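Ubiquitin-like-specific protease 2 (PDB 5LNB) removes the ubiquitin-like modifier SUMO from proteins as a cysteine protease of the peptidase C48 family, this chain being the part that holds its catalytic domain. Local coordinates at residues N103-F108 with I183-D188; N160-D165 with K200-P205; Q38-L43 with N267-L272. All coordinates share one frame; numbering follows the deposited sequence.

Interaction 1 of 3, residues N103-F108 with I183-D188; sequences NNTDLF and ISYALD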
ATOM      1  N   ASN A 103       9.511   4.942  15.933  1.00 29.15           N
ATOM      2  CA  ASN A 103       9.351   5.106  17.371  1.00 27.44           C
ATOM      3  C   ASN A 103       7.888   4.923  17.759  1.00 26.76           C
ATOM      4  O   ASN A 103       6.980   5.415  17.086  1.00 28.45           O
ATOM      5  CB  ASN A 103       9.851   6.482  17.814  1.00 28.70           C
ATOM      6  CG  ASN A 103       9.802   6.662  19.332  1.00 39.23           C
ATOM      7  OD1 ASN A 103       8.996   7.438  19.856  1.00 42.40           O
ATOM      8  ND2 ASN A 103      10.656   5.929  20.043  1.00 35.97           N
ATOM      9  N   ASN A 104       7.661   4.204  18.853  1.00 26.64           N
ATOM     10  CA  ASN A 104       6.314   3.964  19.369  1.00 27.01           C
ATOM     11  C   ASN A 104       5.431   3.249  18.355  1.00 26.91           C
ATOM     12  O   ASN A 104       4.224   3.490  18.290  1.00 31.34           O
ATOM     13  CB  ASN A 104       5.660   5.263  19.836  1.00 28.95           C
ATOM     14  CG  ASN A 104       6.127   5.669  21.231  1.00 36.38           C
ATOM     15  OD1 ASN A 104       6.739   4.868  21.948  1.00 33.32           O
ATOM     16  ND2 ASN A 104       5.837   6.909  21.623  1.00 33.68           N
ATOM     17  N   THR A 105       6.027   2.361  17.570  1.00 26.61           N
ATOM     18  CA  THR A 105       5.309   1.389  16.758  1.00 26.07           C
ATOM     19  C   THR A 105       5.440   0.009  17.386  1.00 27.27           C
ATOM     20  O   THR A 105       6.279  -0.232  18.262  1.00 23.02           O
ATOM     21  CB  THR A 105       5.854   1.329  15.329  1.00 23.72           C
ATOM     22  OG1 THR A 105       7.231   0.928  15.382  1.00 22.21           O
ATOM     23  CG2 THR A 105       5.708   2.681  14.621  1.00 21.41           C
ATOM     24  N   ASP A 106       4.619  -0.911  16.901  1.00 24.13           N
ATOM     25  CA  ASP A 106       4.600  -2.267  17.418  1.00 23.16           C
ATOM     26  C   ASP A 106       4.291  -3.200  16.251  1.00 20.25           C
ATOM     27  O   ASP A 106       3.267  -3.876  16.215  1.00 23.79           O
ATOM     28  CB  ASP A 106       3.581  -2.382  18.550  1.00 23.01           C
ATOM     29  CG  ASP A 106       3.575  -3.749  19.200  1.00 28.45           C
ATOM     30  OD1 ASP A 106       4.535  -4.522  18.991  1.00 27.66           O
ATOM     31  OD2 ASP A 106       2.604  -4.044  19.930  1.00 35.24           O
ATOM     32  N   LEU A 107       5.206  -3.249  15.277  1.00 18.05           N
ATOM     33  CA  LEU A 107       4.905  -3.907  14.001  1.00 21.72           C
ATOM     34  C   LEU A 107       4.665  -5.404  14.153  1.00 25.46           C
ATOM     35  O   LEU A 107       3.872  -5.981  13.398  1.00 25.90           O
ATOM     36  CB  LEU A 107       6.031  -3.664  12.994  1.00 19.68           C
ATOM     37  CG  LEU A 107       6.238  -2.196  12.606  1.00 24.65           C
ATOM     38  CD1 LEU A 107       7.364  -2.035  11.584  1.00 19.41           C
ATOM     39  CD2 LEU A 107       4.919  -1.614  12.084  1.00 22.69           C
ATOM     40  N   PHE A 108       5.339  -6.057  15.099  1.00 26.82           N
ATOM     41  CA  PHE A 108       5.206  -7.503  15.218  1.00 28.80           C
ATOM     42  C   PHE A 108       3.898  -7.925  15.881  1.00 30.15           C
ATOM     43  O   PHE A 108       3.653  -9.127  16.006  1.00 31.45           O
ATOM     44  CB  PHE A 108       6.406  -8.092  15.974  1.00 28.03           C
ATOM     45  CG  PHE A 108       7.677  -8.164  15.149  1.00 32.06           C
ATOM     46  CD1 PHE A 108       8.037  -7.125  14.302  1.00 29.00           C
ATOM     47  CD2 PHE A 108       8.507  -9.272  15.225  1.00 34.93           C
ATOM     48  CE1 PHE A 108       9.200  -7.186  13.556  1.00 25.44           C
ATOM     49  CE2 PHE A 108       9.669  -9.338  14.475  1.00 31.29           C
ATOM     50  CZ  PHE A 108      10.015  -8.295  13.643  1.00 27.38           C
ATOM     51  N   ILE A 183      14.977  -7.486  11.053  1.00 20.60           N
ATOM     52  CA  ILE A 183      15.902  -8.097  11.995  1.00 21.83           C
ATOM     53  C   ILE A 183      16.319  -7.086  13.051  1.00 21.93           C
ATOM     54  O   ILE A 183      16.324  -7.380  14.251  1.00 24.45           O
ATOM     55  CB  ILE A 183      17.115  -8.673  11.246  1.00 23.10           C
ATOM     56  CG1 ILE A 183      16.680  -9.870  10.401  1.00 23.51           C
ATOM     57  CG2 ILE A 183      18.205  -9.075  12.222  1.00 24.53           C
ATOM     58  CD1 ILE A 183      17.796 -10.454   9.554  1.00 24.97           C
ATOM     59  N   SER A 184      16.669  -5.875  12.614  1.00 24.79           N
ATOM     60  CA  SER A 184      17.053  -4.824  13.547  1.00 22.48           C
ATOM     61  C   SER A 184      15.870  -4.407  14.406  1.00 23.66           C
ATOM     62  O   SER A 184      16.001  -4.235  15.626  1.00 21.86           O
ATOM     63  CB  SER A 184      17.608  -3.626  12.782  1.00 23.62           C
ATOM     64  OG  SER A 184      18.754  -4.001  12.041  1.00 27.96           O
ATOM     65  N   TYR A 185      14.705  -4.232  13.778  1.00 23.08           N
ATOM     66  CA  TYR A 185      13.498  -3.894  14.521  1.00 23.62           C
ATOM     67  C   TYR A 185      13.239  -4.904  15.629  1.00 21.60           C
ATOM     68  O   TYR A 185      12.978  -4.534  16.778  1.00 24.90           O
ATOM     69  CB  TYR A 185      12.306  -3.819  13.565  1.00 22.81           C
ATOM     70  CG  TYR A 185      11.058  -3.256  14.193  1.00 21.47           C
ATOM     71  CD1 TYR A 185      10.161  -4.086  14.859  1.00 18.09           C
ATOM     72  CD2 TYR A 185      10.779  -1.888  14.134  1.00 18.10           C
ATOM     73  CE1 TYR A 185       9.014  -3.575  15.443  1.00 23.39           C
ATOM     74  CE2 TYR A 185       9.621  -1.365  14.707  1.00 17.68           C
ATOM     75  CZ  TYR A 185       8.747  -2.215  15.368  1.00 22.92           C
ATOM     76  OH  TYR A 185       7.598  -1.728  15.953  1.00 27.93           O
ATOM     77  N   ALA A 186      13.299  -6.195  15.292  1.00 23.56           N
ATOM     78  CA  ALA A 186      13.063  -7.245  16.279  1.00 24.25           C
ATOM     79  C   ALA A 186      14.013  -7.120  17.464  1.00 25.50           C
ATOM     80  O   ALA A 186      13.605  -7.273  18.623  1.00 24.22           O
ATOM     81  CB  ALA A 186      13.216  -8.616  15.617  1.00 21.67           C
ATOM     82  N   LEU A 187      15.294  -6.869  17.191  1.00 26.75           N
ATOM     83  CA  LEU A 187      16.267  -6.753  18.267  1.00 28.28           C
ATOM     84  C   LEU A 187      16.011  -5.502  19.095  1.00 28.86           C
ATOM     85  O   LEU A 187      16.068  -5.539  20.328  1.00 23.84           O
ATOM     86  CB  LEU A 187      17.682  -6.745  17.687  1.00 24.16           C
ATOM     87  CG  LEU A 187      18.799  -6.703  18.731  1.00 30.90           C
ATOM     88  CD1 LEU A 187      18.819  -7.976  19.566  1.00 26.62           C
ATOM     89  CD2 LEU A 187      20.161  -6.486  18.088  1.00 31.91           C
ATOM     90  N   ASP A 188      15.703  -4.392  18.424  1.00 23.80           N
ATOM     91  CA  ASP A 188      15.505  -3.119  19.099  1.00 22.08           C
ATOM     92  C   ASP A 188      14.258  -3.137  19.977  1.00 26.06           C
ATOM     93  O   ASP A 188      14.320  -2.783  21.157  1.00 28.84           O
ATOM     94  CB  ASP A 188      15.412  -2.007  18.054  1.00 24.75           C
ATOM     95  CG  ASP A 188      15.216  -0.633  18.666  1.00 32.63           C
ATOM     96  OD1 ASP A 188      15.616  -0.428  19.835  1.00 34.56           O
ATOM     97  OD2 ASP A 188      14.662   0.246  17.967  1.00 31.81           O
TER
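Tyr185 reaches from helix 172-190 to the loop 103-108, with CG trans to its backbone nitrogen (chi1 -170°), and brings its hydroxyl to Thr105 and Leu107, with Phe108 beside the ring. Its hydroxyl is used in both directions. OH donates to Thr105 OG1 over 2.7 Å, a partner near the ring plane at the phenol edge, and it accepts from the backbone, Leu107 N lying 2.9 Å from Tyr185 OH with a fairly straight N-H (166°). Thr105 OG1 passes the relay on, since it is also hydrogen-bonded to the carbonyl oxygen of Val102. Leu107 meets the same phenol with its side chain: CD1 sits over one face, 4.1 Å from the centroid of the Tyr185 ring, in a CH-pi contact, while its CG packs 3.7 Å from Tyr185 CZ. Phe108 runs past Tyr185 in the opposite direction; the two planes are near parallel (18°) but slid so far apart, with centroids of the Phe108 and Tyr185 rings 5.6 Å from each other, that they barely overlap. The closest approach is Phe108 CE1 to Tyr185 CD1, 3.5 Å. One residue on, Ala186 offers a single methyl, and its CB lies 3.8 Å from Phe108 CZ; so small a side chain lets the far end of the phenyl ring come close to the helix backbone. Tyr190, the last residue of the same helix, bonds through its OH to Asp106 OD1 and to the backbone N of Phe108. A tyrosine suits position 185 because it pairs a broad apolar ring with one polar atom able to give and to take: the buried hydroxyl has one donor and one acceptor in the loop, and the loop before strand 112-119 is thereby held to the helix.

Interaction 2 of 3, residues N160-D165 with K200-P205; sequences NILTFD and KMKTCP
Cys204, Thr163 and Lys202 bury the most surface where segment 160-165 runs beside 200-205. Thr163 is bonded to the neighbouring strand through both its backbone N and its O: Thr163 N donates to Lys202 O at 2.9 Å, nearly along the C=O axis, and Thr163 O receives Cys204 N at 2.7 Å with an almost straight N-H (173°). Its OG1, set beside its own backbone N (chi1 -48°), turns back to donate to Ile161 O at 3.2 Å. Lys202 N reaches the same Ile161 O from the opposite face of the carbonyl plane, 3.0 Å away, so that one oxygen serves two donors. Thr163 OG1 also lies against Met201 CG at 3.5 Å.

The parallel strands 159-164 and 199-203 are joined through helix 172-190 in a beta-alpha-beta crossover, their pieces 160-164 and 200-203 inclined at 28°. Ile161, Thr163 and Met201 point to the face that this helix covers, where Ile175 touches all three; apolar or beta-branched side chains fit there. On the other face Lys202 bends at its second torsion and brings CE within 3.5 Å of Asn160 OD1, its aliphatic chain also meeting Leu162 CD2. Cys204 lays SG 3.8 Å from Leu162 CB, and Trp237 touches both residues. At the C-terminal ends of the segments a water spans Asp165 N and Cys204 O, donating to the latter over 2.8 Å. Asp165 is hydrogen-bonded through OD1 to His122 NE2, consistent with the Asp-His pair of the catalytic triad in proteases of this family.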
ATOM      1  N   ASN A 160       6.688 -13.946   5.822  1.00 23.93           N
ATOM      2  CA  ASN A 160       6.507 -13.900   4.376  1.00 22.94           C
ATOM      3  C   ASN A 160       6.317 -12.453   3.962  1.00 22.00           C
ATOM      4  O   ASN A 160       5.395 -11.779   4.440  1.00 20.96           O
ATOM      5  CB  ASN A 160       5.318 -14.753   3.928  1.00 25.53           C
ATOM      6  CG  ASN A 160       5.512 -16.230   4.225  1.00 32.31           C
ATOM      7  OD1 ASN A 160       6.599 -16.769   4.049  1.00 37.93           O
ATOM      8  ND2 ASN A 160       4.461 -16.890   4.692  1.00 37.39           N
ATOM      9  N   ILE A 161       7.200 -11.966   3.103  1.00 26.29           N
ATOM     10  CA  ILE A 161       7.068 -10.638   2.524  1.00 22.02           C
ATOM     11  C   ILE A 161       6.399 -10.834   1.170  1.00 22.00           C
ATOM     12  O   ILE A 161       7.052 -11.202   0.192  1.00 24.71           O
ATOM     13  CB  ILE A 161       8.414  -9.925   2.408  1.00 24.09           C
ATOM     14  CG1 ILE A 161       9.048  -9.793   3.806  1.00 22.24           C
ATOM     15  CG2 ILE A 161       8.238  -8.557   1.720  1.00 17.13           C
ATOM     16  CD1 ILE A 161      10.435  -9.203   3.804  1.00 21.86           C
ATOM     17  N   LEU A 162       5.085 -10.625   1.126  1.00 21.00           N
ATOM     18  CA  LEU A 162       4.308 -10.855  -0.087  1.00 20.10           C
ATOM     19  C   LEU A 162       4.495  -9.661  -1.021  1.00 22.13           C
ATOM     20  O   LEU A 162       4.001  -8.563  -0.742  1.00 16.92           O
ATOM     21  CB  LEU A 162       2.841 -11.079   0.272  1.00 19.11           C
ATOM     22  CG  LEU A 162       2.573 -12.135   1.355  1.00 24.97           C
ATOM     23  CD1 LEU A 162       1.080 -12.206   1.707  1.00 20.71           C
ATOM     24  CD2 LEU A 162       3.095 -13.516   0.938  1.00 20.50           C
ATOM     25  N   THR A 163       5.220  -9.872  -2.120  1.00 17.65           N
ATOM     26  CA  THR A 163       5.662  -8.815  -3.026  1.00 25.09           C
ATOM     27  C   THR A 163       4.969  -8.969  -4.376  1.00 25.84           C
ATOM     28  O   THR A 163       5.023 -10.046  -4.985  1.00 28.20           O
ATOM     29  CB  THR A 163       7.183  -8.869  -3.216  1.00 28.76           C
ATOM     30  OG1 THR A 163       7.819  -8.969  -1.939  1.00 28.96           O
ATOM     31  CG2 THR A 163       7.696  -7.618  -3.922  1.00 20.70           C
ATOM     32  N   PHE A 164       4.333  -7.895  -4.855  1.00 19.10           N
ATOM     33  CA  PHE A 164       3.535  -7.977  -6.073  1.00 21.17           C
ATOM     34  C   PHE A 164       3.770  -6.751  -6.950  1.00 25.14           C
ATOM     35  O   PHE A 164       3.830  -5.616  -6.463  1.00 22.96           O
ATOM     36  CB  PHE A 164       2.037  -8.148  -5.755  1.00 16.80           C
ATOM     37  CG  PHE A 164       1.556  -7.322  -4.583  1.00 20.21           C
ATOM     38  CD1 PHE A 164       0.865  -6.126  -4.792  1.00 19.64           C
ATOM     39  CD2 PHE A 164       1.799  -7.733  -3.275  1.00 19.86           C
ATOM     40  CE1 PHE A 164       0.418  -5.365  -3.721  1.00 18.21           C
ATOM     41  CE2 PHE A 164       1.363  -6.967  -2.199  1.00 15.40           C
ATOM     42  CZ  PHE A 164       0.665  -5.783  -2.422  1.00 14.93           C
ATOM     43  N   ASP A 165       3.914  -7.002  -8.249  1.00 24.67           N
ATOM     44  CA  ASP A 165       4.369  -6.006  -9.208  1.00 25.84           C
ATOM     45  C   ASP A 165       3.647  -6.262 -10.523  1.00 23.19           C
ATOM     46  O   ASP A 165       3.642  -7.394 -11.010  1.00 22.45           O
ATOM     47  CB  ASP A 165       5.890  -6.108  -9.396  1.00 23.35           C
ATOM     48  CG  ASP A 165       6.454  -5.058 -10.339  1.00 25.20           C
ATOM     49  OD1 ASP A 165       5.703  -4.187 -10.835  1.00 25.42           O
ATOM     50  OD2 ASP A 165       7.679  -5.102 -10.574  1.00 25.07           O
ATOM     51  N   LYS A 200      11.196 -14.687   4.204  1.00 28.73           N
ATOM     52  CA  LYS A 200      11.116 -15.135   2.821  1.00 30.66           C
ATOM     53  C   LYS A 200      10.344 -14.114   2.004  1.00 29.02           C
ATOM     54  O   LYS A 200       9.206 -13.767   2.346  1.00 27.81           O
ATOM     55  CB  LYS A 200      10.454 -16.511   2.730  1.00 35.73           C
ATOM     56  CG  LYS A 200      11.270 -17.620   3.381  1.00 49.78           C
ATOM     57  CD  LYS A 200      12.699 -17.656   2.830  1.00 57.69           C
ATOM     58  CE  LYS A 200      13.566 -18.703   3.529  1.00 60.46           C
ATOM     59  NZ  LYS A 200      15.012 -18.485   3.234  1.00 59.39           N
ATOM     60  N   MET A 201      10.968 -13.623   0.938  1.00 27.78           N
ATOM     61  CA  MET A 201      10.233 -12.884  -0.073  1.00 26.07           C
ATOM     62  C   MET A 201       9.456 -13.875  -0.929  1.00 30.39           C
ATOM     63  O   MET A 201      10.021 -14.865  -1.405  1.00 29.20           O
ATOM     64  CB  MET A 201      11.174 -12.052  -0.942  1.00 26.61           C
ATOM     65  CG  MET A 201      10.412 -11.298  -2.029  1.00 26.82           C
ATOM     66  SD  MET A 201      11.412 -10.635  -3.375  1.00 30.59           S
ATOM     67  CE  MET A 201      12.025 -12.135  -4.151  1.00 34.91           C
ATOM     68  N   LYS A 202       8.158 -13.629  -1.102  1.00 27.58           N
ATOM     69  CA  LYS A 202       7.316 -14.451  -1.961  1.00 28.20           C
ATOM     70  C   LYS A 202       6.802 -13.574  -3.092  1.00 25.19           C
ATOM     71  O   LYS A 202       6.114 -12.579  -2.842  1.00 25.30           O
ATOM     72  CB  LYS A 202       6.159 -15.073  -1.175  1.00 35.72           C
ATOM     73  CG  LYS A 202       6.588 -15.894   0.046  1.00 41.49           C
ATOM     74  CD  LYS A 202       7.067 -17.293  -0.325  1.00 47.50           C
ATOM     75  CE  LYS A 202       7.451 -18.083   0.917  1.00 60.60           C
ATOM     76  NZ  LYS A 202       8.008 -19.445   0.616  1.00 69.97           N
ATOM     77  N   THR A 203       7.170 -13.918  -4.324  1.00 26.92           N
ATOM     78  CA  THR A 203       6.743 -13.189  -5.518  1.00 27.96           C
ATOM     79  C   THR A 203       5.300 -13.570  -5.808  1.00 28.52           C
ATOM     80  O   THR A 203       5.018 -14.719  -6.160  1.00 34.55           O
ATOM     81  CB  THR A 203       7.649 -13.525  -6.705  1.00 28.40           C
ATOM     82  OG1 THR A 203       8.965 -13.014  -6.466  1.00 33.93           O
ATOM     83  CG2 THR A 203       7.111 -12.922  -8.002  1.00 23.34           C
ATOM     84  N   CYS A 204       4.385 -12.628  -5.654  1.00 25.78           N
ATOM     85  CA  CYS A 204       2.981 -12.989  -5.754  1.00 27.53           C
ATOM     86  C   CYS A 204       2.394 -12.518  -7.071  1.00 24.72           C
ATOM     87  O   CYS A 204       2.516 -11.334  -7.406  1.00 26.40           O
ATOM     88  CB  CYS A 204       2.194 -12.397  -4.582  1.00 25.21           C
ATOM     89  SG  CYS A 204       2.782 -13.000  -2.988  1.00 24.62           S
ATOM     90  N   PRO A 205       1.734 -13.398  -7.823  1.00 23.31           N
ATOM     91  CA  PRO A 205       1.192 -13.003  -9.134  1.00 22.40           C
ATOM     92  C   PRO A 205      -0.019 -12.084  -9.010  1.00 26.03           C
ATOM     93  O   PRO A 205      -0.970 -12.370  -8.280  1.00 24.72           O
ATOM     94  CB  PRO A 205       0.817 -14.344  -9.779  1.00 25.19           C
ATOM     95  CG  PRO A 205       0.545 -15.235  -8.625  1.00 30.15           C
ATOM     96  CD  PRO A 205       1.501 -14.821  -7.533  1.00 23.44           C
TER
HETATM   97  O   HOH W   1       4.492  -9.813  -8.626  1.00 20.30           O

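Interaction 3 of 3, residues Q38-L43 with N267-L272; sequences QDFKCL and NLRHTL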
ATOM      1  N   GLN A  38      -2.763  19.594  -8.317  1.00 41.08           N
ATOM      2  CA  GLN A  38      -1.485  19.071  -8.781  1.00 41.77           C
ATOM      3  C   GLN A  38      -1.387  17.560  -8.570  1.00 42.30           C
ATOM      4  O   GLN A  38      -0.761  16.863  -9.374  1.00 36.51           O
ATOM      5  CB  GLN A  38      -0.343  19.802  -8.066  1.00 42.47           C
ATOM      6  CG  GLN A  38       0.923  19.980  -8.891  1.00 53.70           C
ATOM      7  CD  GLN A  38       0.731  20.872 -10.122  1.00 69.34           C
ATOM      8  OE1 GLN A  38       1.502  20.787 -11.082  1.00 80.63           O
ATOM      9  NE2 GLN A  38      -0.291  21.732 -10.097  1.00 64.97           N
ATOM     10  N   ASP A  39      -2.005  17.033  -7.504  1.00 38.86           N
ATOM     11  CA  ASP A  39      -2.016  15.587  -7.270  1.00 34.61           C
ATOM     12  C   ASP A  39      -3.084  14.902  -8.115  1.00 31.67           C
ATOM     13  O   ASP A  39      -2.832  13.873  -8.753  1.00 31.55           O
ATOM     14  CB  ASP A  39      -2.267  15.285  -5.785  1.00 36.81           C
ATOM     15  CG  ASP A  39      -1.315  16.022  -4.860  1.00 42.01           C
ATOM     16  OD1 ASP A  39      -0.106  16.066  -5.162  1.00 48.46           O
ATOM     17  OD2 ASP A  39      -1.776  16.558  -3.827  1.00 47.10           O
ATOM     18  N   PHE A  40      -4.289  15.469  -8.113  1.00 26.49           N
ATOM     19  CA  PHE A  40      -5.426  14.886  -8.814  1.00 29.76           C
ATOM     20  C   PHE A  40      -5.153  14.720 -10.310  1.00 31.04           C
ATOM     21  O   PHE A  40      -5.645  13.771 -10.932  1.00 26.99           O
ATOM     22  CB  PHE A  40      -6.649  15.779  -8.551  1.00 31.23           C
ATOM     23  CG  PHE A  40      -7.881  15.410  -9.327  1.00 31.12           C
ATOM     24  CD1 PHE A  40      -8.702  14.375  -8.905  1.00 34.01           C
ATOM     25  CD2 PHE A  40      -8.242  16.129 -10.454  1.00 29.71           C
ATOM     26  CE1 PHE A  40      -9.847  14.045  -9.613  1.00 28.18           C
ATOM     27  CE2 PHE A  40      -9.383  15.805 -11.160  1.00 30.96           C
ATOM     28  CZ  PHE A  40     -10.188  14.764 -10.738  1.00 30.11           C
ATOM     29  N   LYS A  41      -4.362  15.613 -10.904  1.00 28.66           N
ATOM     30  CA  LYS A  41      -4.231  15.615 -12.356  1.00 30.61           C
ATOM     31  C   LYS A  41      -3.416  14.437 -12.880  1.00 32.64           C
ATOM     32  O   LYS A  41      -3.466  14.157 -14.084  1.00 36.04           O
ATOM     33  CB  LYS A  41      -3.601  16.924 -12.829  1.00 30.75           C
ATOM     34  CG  LYS A  41      -2.094  16.949 -12.709  1.00 36.74           C
ATOM     35  CD  LYS A  41      -1.568  18.348 -12.930  1.00 49.58           C
ATOM     36  CE  LYS A  41      -0.058  18.386 -12.825  1.00 56.15           C
ATOM     37  NZ  LYS A  41       0.453  19.779 -12.956  1.00 64.21           N
ATOM     38  N   CYS A  42      -2.666  13.743 -12.020  1.00 31.25           N
ATOM     39  CA  CYS A  42      -1.917  12.584 -12.491  1.00 34.16           C
ATOM     40  C   CYS A  42      -2.830  11.424 -12.857  1.00 35.70           C
ATOM     41  O   CYS A  42      -2.387  10.505 -13.551  1.00 37.97           O
ATOM     42  CB  CYS A  42      -0.888  12.145 -11.447  1.00 27.25           C
ATOM     43  SG  CYS A  42      -1.571  11.302 -10.009  1.00 34.74           S
ATOM     44  N   LEU A  43      -4.094  11.454 -12.427  1.00 34.18           N
ATOM     45  CA  LEU A  43      -5.079  10.437 -12.779  1.00 30.57           C
ATOM     46  C   LEU A  43      -5.697  10.665 -14.161  1.00 34.31           C
ATOM     47  O   LEU A  43      -6.752  10.097 -14.476  1.00 42.35           O
ATOM     48  CB  LEU A  43      -6.176  10.372 -11.708  1.00 26.85           C
ATOM     49  CG  LEU A  43      -5.718   9.967 -10.296  1.00 27.43           C
ATOM     50  CD1 LEU A  43      -6.823  10.177  -9.258  1.00 26.31           C
ATOM     51  CD2 LEU A  43      -5.225   8.522 -10.258  1.00 22.00           C
ATOM     52  N   ASN A 267     -11.952   5.505 -12.591  1.00 31.94           N
ATOM     53  CA  ASN A 267     -12.789   5.282 -11.417  1.00 32.02           C
ATOM     54  C   ASN A 267     -12.174   5.923 -10.179  1.00 32.31           C
ATOM     55  O   ASN A 267     -12.898   6.454  -9.324  1.00 33.10           O
ATOM     56  CB  ASN A 267     -13.037   3.789 -11.226  1.00 34.50           C
ATOM     57  CG  ASN A 267     -14.007   3.231 -12.266  1.00 54.18           C
ATOM     58  OD1 ASN A 267     -15.064   3.811 -12.513  1.00 57.36           O
ATOM     59  ND2 ASN A 267     -13.638   2.117 -12.898  1.00 61.39           N
ATOM     60  N   LEU A 268     -10.841   5.920 -10.081  1.00 24.88           N
ATOM     61  CA  LEU A 268     -10.185   6.646  -9.000  1.00 24.67           C
ATOM     62  C   LEU A 268     -10.471   8.144  -9.089  1.00 24.42           C
ATOM     63  O   LEU A 268     -10.702   8.796  -8.066  1.00 24.00           O
ATOM     64  CB  LEU A 268      -8.680   6.375  -9.016  1.00 24.09           C
ATOM     65  CG  LEU A 268      -8.206   4.932  -8.774  1.00 21.04           C
ATOM     66  CD1 LEU A 268      -6.714   4.852  -9.021  1.00 20.62           C
ATOM     67  CD2 LEU A 268      -8.543   4.448  -7.349  1.00 19.87           C
ATOM     68  N   ARG A 269     -10.480   8.706 -10.305  1.00 27.53           N
ATOM     69  CA  ARG A 269     -10.815  10.122 -10.465  1.00 27.45           C
ATOM     70  C   ARG A 269     -12.235  10.395 -10.004  1.00 29.36           C
ATOM     71  O   ARG A 269     -12.491  11.363  -9.281  1.00 32.52           O
ATOM     72  CB  ARG A 269     -10.661  10.569 -11.916  1.00 32.90           C
ATOM     73  CG  ARG A 269      -9.256  10.711 -12.412  1.00 39.72           C
ATOM     74  CD  ARG A 269      -9.210  11.695 -13.588  1.00 43.70           C
ATOM     75  NE  ARG A 269     -10.362  11.594 -14.487  1.00 44.73           N
ATOM     76  CZ  ARG A 269     -10.433  10.787 -15.544  1.00 45.46           C
ATOM     77  NH1 ARG A 269      -9.422   9.984 -15.836  1.00 40.99           N
ATOM     78  NH2 ARG A 269     -11.517  10.781 -16.309  1.00 46.45           N
ATOM     79  N   HIS A 270     -13.178   9.548 -10.423  1.00 30.16           N
ATOM     80  CA  HIS A 270     -14.561   9.712  -9.993  1.00 30.60           C
ATOM     81  C   HIS A 270     -14.683   9.648  -8.476  1.00 29.08           C
ATOM     82  O   HIS A 270     -15.471  10.391  -7.881  1.00 32.09           O
ATOM     83  CB  HIS A 270     -15.450   8.654 -10.649  1.00 38.75           C
ATOM     84  CG  HIS A 270     -16.917   8.891 -10.443  1.00 58.83           C
ATOM     85  ND1 HIS A 270     -17.706   8.071  -9.662  1.00 61.95           N
ATOM     86  CD2 HIS A 270     -17.736   9.868 -10.904  1.00 64.10           C
ATOM     87  CE1 HIS A 270     -18.947   8.527  -9.659  1.00 63.99           C
ATOM     88  NE2 HIS A 270     -18.991   9.616 -10.406  1.00 64.79           N
ATOM     89  N   THR A 271     -13.922   8.764  -7.830  1.00 28.33           N
ATOM     90  CA  THR A 271     -13.993   8.672  -6.374  1.00 28.17           C
ATOM     91  C   THR A 271     -13.503   9.960  -5.722  1.00 30.83           C
ATOM     92  O   THR A 271     -14.183  10.531  -4.860  1.00 29.60           O
ATOM     93  CB  THR A 271     -13.177   7.482  -5.871  1.00 30.99           C
ATOM     94  OG1 THR A 271     -13.730   6.262  -6.384  1.00 32.31           O
ATOM     95  CG2 THR A 271     -13.178   7.449  -4.346  1.00 23.02           C
ATOM     96  N   LEU A 272     -12.317  10.426  -6.116  1.00 30.72           N
ATOM     97  CA  LEU A 272     -11.782  11.661  -5.556  1.00 27.71           C
ATOM     98  C   LEU A 272     -12.706  12.834  -5.856  1.00 30.93           C
ATOM     99  O   LEU A 272     -13.108  13.576  -4.950  1.00 27.06           O
ATOM    100  CB  LEU A 272     -10.381  11.914  -6.114  1.00 27.09           C
ATOM    101  CG  LEU A 272      -9.231  11.266  -5.360  1.00 29.48           C
ATOM    102  CD1 LEU A 272      -7.902  11.625  -6.018  1.00 28.09           C
ATOM    103  CD2 LEU A 272      -9.256  11.725  -3.895  1.00 28.72           C
TER
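Two torsions bring Leu43 and Arg269 together: Leu43 sets CG opposite its carbonyl carbon (chi1 -62°), and Arg269 kinks about its CD-NE bond's neighbour, CG-CD (chi3 -38°), curling the guanidinium towards the Leu43 carbonyl. The contact is helix packing, in which Phe40 of short helix 37-40, and Leu43 just past the 3-10 turn that follows, lie against long helix 264-285. Leucines suit the interface: Leu43 CD1 meets Leu272 CD1 at 3.7 Å, crossing it at about a right angle, and Leu43 CD2 reaches Leu268 CD1 at 4.1 Å, while Leu272 continues onto Phe56 and Phe57 of helix 51-67. Phe40, with CG trans to its backbone N, slides past Leu272 and turns its ring edge to the helix. Arginine fits because its methylenes lie along Leu43 while its charged end also makes a cation-pi contact with Phe44. Arg269 NH1 gives Leu43 O a hydrogen bond of 3.0 Å with the oxygen close to the guanidinium plane. With an alanine here, the Leu43 carbonyl would probably lose its side-chain donor and the Phe44 ring its cation. Phe40 CE1 stops 3.8 Å from Arg269 O, which lies in the plane of the phenyl ring.

In the fold
From the N terminus, the chain first passes 38-43, whose partner 267-272 comes only after 223 further residues; interaction 3 therefore closes the widest loop and encloses the other two. Within it, 103-108 opens interaction 1 and 160-165 opens interaction 2 before either has closed; 183-188 then completes interaction 1 and 200-205 completes interaction 2, so these two cross. Helix 172-190 links them: it carries the second segment of interaction 1 and connects the two strands of interaction 2, whose centre is about 21 Å from that of interaction 1. Interaction 3 lies across the chain's centre from both, about 35 Å and 28 Å away between centres, and joins an early helix to a late one.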